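Local coordinates for aminoglycoside N(3)-acetyltransferase (Enterobacter cloacae, PDB 6NP5), which probably transfers an acetyl group from acetyl-CoA to the 3-amino group of 2-deoxystreptamine antibiotics, conferring resistance to drugs such as gentamicin, kanamycin and tobramycin, at residues H116-M121 and Y187-L192. Numbering follows the deposited sequence.
Sequences HPDASM and YSMPLL. With 9CS ((1R,2S,3S,4R,6S)-4,6-diamino-3-[(3-amino-3-deoxy-alpha-D-glucopyranosyl)oxy]-2-hydroxycyclohexyl 2,6-diamino-2,6-dideoxy-alpha-D-glucopyranoside), chain B.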
loop_
_atom_site.group_PDB
_atom_site.type_symbol
_atom_site.label_atom_id
_atom_site.label_comp_id
_atom_site.label_asym_id
_atom_site.label_seq_id
_atom_site.Cartn_x
_atom_site.Cartn_y
_atom_site.Cartn_z
ATOM N N HIS A 116 8.788 -8.683 1.802
ATOM C CA HIS A 116 9.248 -8.101 0.553
ATOM C C HIS A 116 9.824 -6.724 0.864
ATOM O O HIS A 116 9.082 -5.833 1.289
ATOM C CB HIS A 116 8.055 -7.977 -0.386
ATOM C CG HIS A 116 8.439 -7.680 -1.798
ATOM N ND1 HIS A 116 9.158 -6.558 -2.158
ATOM C CD2 HIS A 116 8.150 -8.343 -2.943
ATOM C CE1 HIS A 116 9.302 -6.558 -3.471
ATOM N NE2 HIS A 116 8.710 -7.633 -3.963
ATOM N N PRO A 117 11.126 -6.494 0.688
ATOM C CA PRO A 117 11.687 -5.239 1.207
ATOM C C PRO A 117 11.155 -3.993 0.537
ATOM O O PRO A 117 10.987 -2.963 1.199
ATOM C CB PRO A 117 13.203 -5.418 1.015
ATOM C CG PRO A 117 13.391 -6.899 1.034
ATOM C CD PRO A 117 12.190 -7.427 0.277
ATOM N N ASP A 118 10.899 -4.049 -0.769
ATOM C CA ASP A 118 10.448 -2.869 -1.493
ATOM C C ASP A 118 8.938 -2.675 -1.373
ATOM O O ASP A 118 8.449 -1.540 -1.285
ATOM C CB ASP A 118 10.882 -2.931 -2.968
ATOM C CG ASP A 118 10.686 -1.615 -3.667
ATOM O OD1 ASP A 118 11.423 -0.637 -3.379
ATOM O OD2 ASP A 118 9.746 -1.579 -4.490
ATOM N N ALA A 119 8.187 -3.764 -1.411
ATOM C CA ALA A 119 6.725 -3.732 -1.367
ATOM C C ALA A 119 6.188 -3.966 0.049
ATOM O O ALA A 119 5.010 -4.274 0.215
ATOM C CB ALA A 119 6.188 -4.795 -2.316
ATOM N N SER A 120 7.003 -3.748 1.076
ATOM C CA SER A 120 6.664 -4.233 2.404
ATOM C C SER A 120 5.314 -3.696 2.877
ATOM O O SER A 120 5.011 -2.501 2.762
ATOM C CB SER A 120 7.764 -3.862 3.412
ATOM O OG SER A 120 7.604 -4.595 4.634
ATOM N N MET A 121 4.538 -4.591 3.470
ATOM C CA MET A 121 3.210 -4.298 4.007
ATOM C C MET A 121 3.172 -4.597 5.505
ATOM O O MET A 121 3.702 -5.620 5.951
ATOM C CB MET A 121 2.191 -5.213 3.351
ATOM C CG MET A 121 2.149 -5.130 1.831
ATOM S SD MET A 121 1.179 -3.726 1.252
ATOM C CE MET A 121 1.706 -3.656 -0.461
ATOM N N TYR A 187 15.131 -5.965 -10.381
ATOM C CA TYR A 187 15.818 -5.282 -9.294
ATOM C C TYR A 187 16.246 -6.329 -8.284
ATOM O O TYR A 187 15.883 -7.509 -8.386
ATOM C CB TYR A 187 14.972 -4.168 -8.664
ATOM C CG TYR A 187 13.612 -4.586 -8.165
ATOM C CD1 TYR A 187 13.452 -5.183 -6.923
ATOM C CD2 TYR A 187 12.486 -4.387 -8.942
ATOM C CE1 TYR A 187 12.196 -5.554 -6.459
ATOM C CE2 TYR A 187 11.226 -4.741 -8.484
ATOM C CZ TYR A 187 11.093 -5.320 -7.257
ATOM O OH TYR A 187 9.853 -5.686 -6.777
ATOM N N SER A 188 17.063 -5.900 -7.329
ATOM C CA SER A 188 17.635 -6.812 -6.356
ATOM C C SER A 188 17.412 -6.263 -4.958
ATOM O O SER A 188 17.564 -5.056 -4.716
ATOM C CB SER A 188 19.136 -6.980 -6.549
ATOM O OG SER A 188 19.440 -7.505 -7.832
ATOM N N MET A 189 17.074 -7.160 -4.038
ATOM C CA MET A 189 16.847 -6.799 -2.648
ATOM C C MET A 189 17.679 -7.688 -1.733
ATOM O O MET A 189 17.831 -8.892 -1.987
ATOM C CB MET A 189 15.381 -6.949 -2.245
ATOM C CG MET A 189 14.480 -5.952 -2.935
ATOM S SD MET A 189 14.604 -4.276 -2.390
ATOM C CE MET A 189 14.767 -3.356 -3.930
ATOM N N PRO A 190 18.169 -7.134 -0.632
ATOM C CA PRO A 190 18.991 -7.913 0.310
ATOM C C PRO A 190 18.112 -8.422 1.444
ATOM O O PRO A 190 17.548 -7.619 2.205
ATOM C CB PRO A 190 20.010 -6.877 0.791
ATOM C CG PRO A 190 19.250 -5.581 0.767
ATOM C CD PRO A 190 18.192 -5.696 -0.306
ATOM N N LEU A 191 17.902 -9.737 1.504
ATOM C CA LEU A 191 17.018 -10.363 2.481
ATOM C C LEU A 191 17.855 -10.961 3.604
ATOM O O LEU A 191 19.042 -11.223 3.439
ATOM C CB LEU A 191 16.206 -11.498 1.821
ATOM C CG LEU A 191 15.380 -11.219 0.565
ATOM C CD1 LEU A 191 14.541 -12.438 0.202
ATOM C CD2 LEU A 191 14.498 -10.051 0.797
ATOM N N LEU A 192 17.215 -11.214 4.740
ATOM C CA LEU A 192 17.811 -12.016 5.802
ATOM C C LEU A 192 17.249 -13.420 5.721
ATOM O O LEU A 192 16.026 -13.604 5.720
ATOM C CB LEU A 192 17.457 -11.480 7.184
ATOM C CG LEU A 192 18.196 -10.295 7.749
ATOM C CD1 LEU A 192 17.576 -9.929 9.106
ATOM C CD2 LEU A 192 19.666 -10.614 7.905
HETATM C C1 9CS B . 4.682 7.107 -7.357
HETATM C C2 9CS B . 3.944 8.325 -6.826
HETATM C C3 9CS B . 2.542 8.374 -7.303
HETATM C C4 9CS B . 2.486 8.380 -8.805
HETATM C C5 9CS B . 3.338 7.237 -9.383
HETATM C C6 9CS B . 3.512 7.374 -10.871
HETATM C C7 9CS B . 5.440 2.139 -5.984
HETATM C C8 9CS B . 6.460 3.031 -6.693
HETATM C C9 9CS B . 6.012 4.497 -6.653
HETATM C C10 9CS B . 4.592 4.693 -7.224
HETATM C C11 9CS B . 3.590 3.695 -6.632
HETATM C C12 9CS B . 4.088 2.251 -6.689
HETATM C C13 9CS B . 8.710 2.223 -6.655
HETATM C C14 9CS B . 9.593 1.632 -5.563
HETATM C C15 9CS B . 10.231 2.715 -4.742
HETATM C C16 9CS B . 11.008 3.613 -5.645
HETATM C C17 9CS B . 10.113 4.201 -6.732
HETATM C C18 9CS B . 10.808 5.126 -7.666
HETATM N N1 9CS B . 4.350 6.286 -11.356
HETATM N N2 9CS B . 2.321 3.832 -7.360
HETATM N N3 9CS B . 5.890 0.749 -5.986
HETATM N N4 9CS B . 11.134 2.133 -3.686
HETATM O O5 9CS B . 4.682 7.243 -8.822
HETATM O O7 9CS B . 1.913 9.580 -6.753
HETATM O O8 9CS B . 1.156 8.218 -9.317
HETATM O O9 9CS B . 4.010 5.964 -6.956
HETATM O O10 9CS B . 6.928 5.263 -7.412
HETATM O O11 9CS B . 7.698 2.943 -6.021
HETATM O O12 9CS B . 9.500 3.096 -7.510
HETATM O O13 9CS B . 8.752 0.840 -4.755
HETATM O O14 9CS B . 11.572 4.716 -4.915
HETATM O O15 9CS B . 11.877 4.499 -8.270
HETATM N N6 9CS B . 3.993 8.263 -5.326
HETATM O O HOH W 1 8.821 -8.278 -6.687
#
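Behind Asp118, a residue of the aminoglycoside pocket, Pro117 and Met189 pack as a second shell, joining the loop before strand 121-124 to strand 184-193. Three strand residues, Tyr187, Met189 and Leu191, approach the loop, as expected from strand alternation. The Pro117 ring rests on two of them: CG lies 3.8 Å from Met189 CB and only 3.3 Å from Leu191 CD2. The latter is closer than usual carbon contact, so this corner is tight. The side chains of Pro117 and Leu191 cross at about a right angle, whereas those of Pro117 and Met189 run past each other in opposite directions. The Met189 chain folds at chi2 (-72°), and its sulfur and terminal methyl come against Asp118 CB, with SD 4.0 Å from that carbon. The closest approach to the aspartate is thus to its methylene. With CG anti to the backbone N (chi1 -168°), the carboxylate instead reaches the antibiotic. Each oxygen accepts a hydrogen bond from a neighbouring group on the 3-amino-3-deoxyglucose ring: 9CS N4 donates to Asp118 OD1 over 2.8 Å, and hydroxyl O13 to OD2 over 2.6 Å. This two-pronged grip should fix the orientation of the carboxylate relative to the sugar; Ser65 OG also hydrogen-bonds to OD1. Polar linkage between the segments runs through water. One molecule sits at the His116 ring edge, in plane, 2.8 Å from NE2, and is also 2.8 Å from Tyr187 OH. Ala119 CB lies over one face of that imidazole, toward its rim, 3.5 Å above the plane. Glu68, Tyr141, Asp165 and His171 also hydrogen-bond the drug. Acidic side chains meeting the drug's amino groups are typical of aminoglycoside sites; here a loop packed against a two-stranded antiparallel sheet presents one.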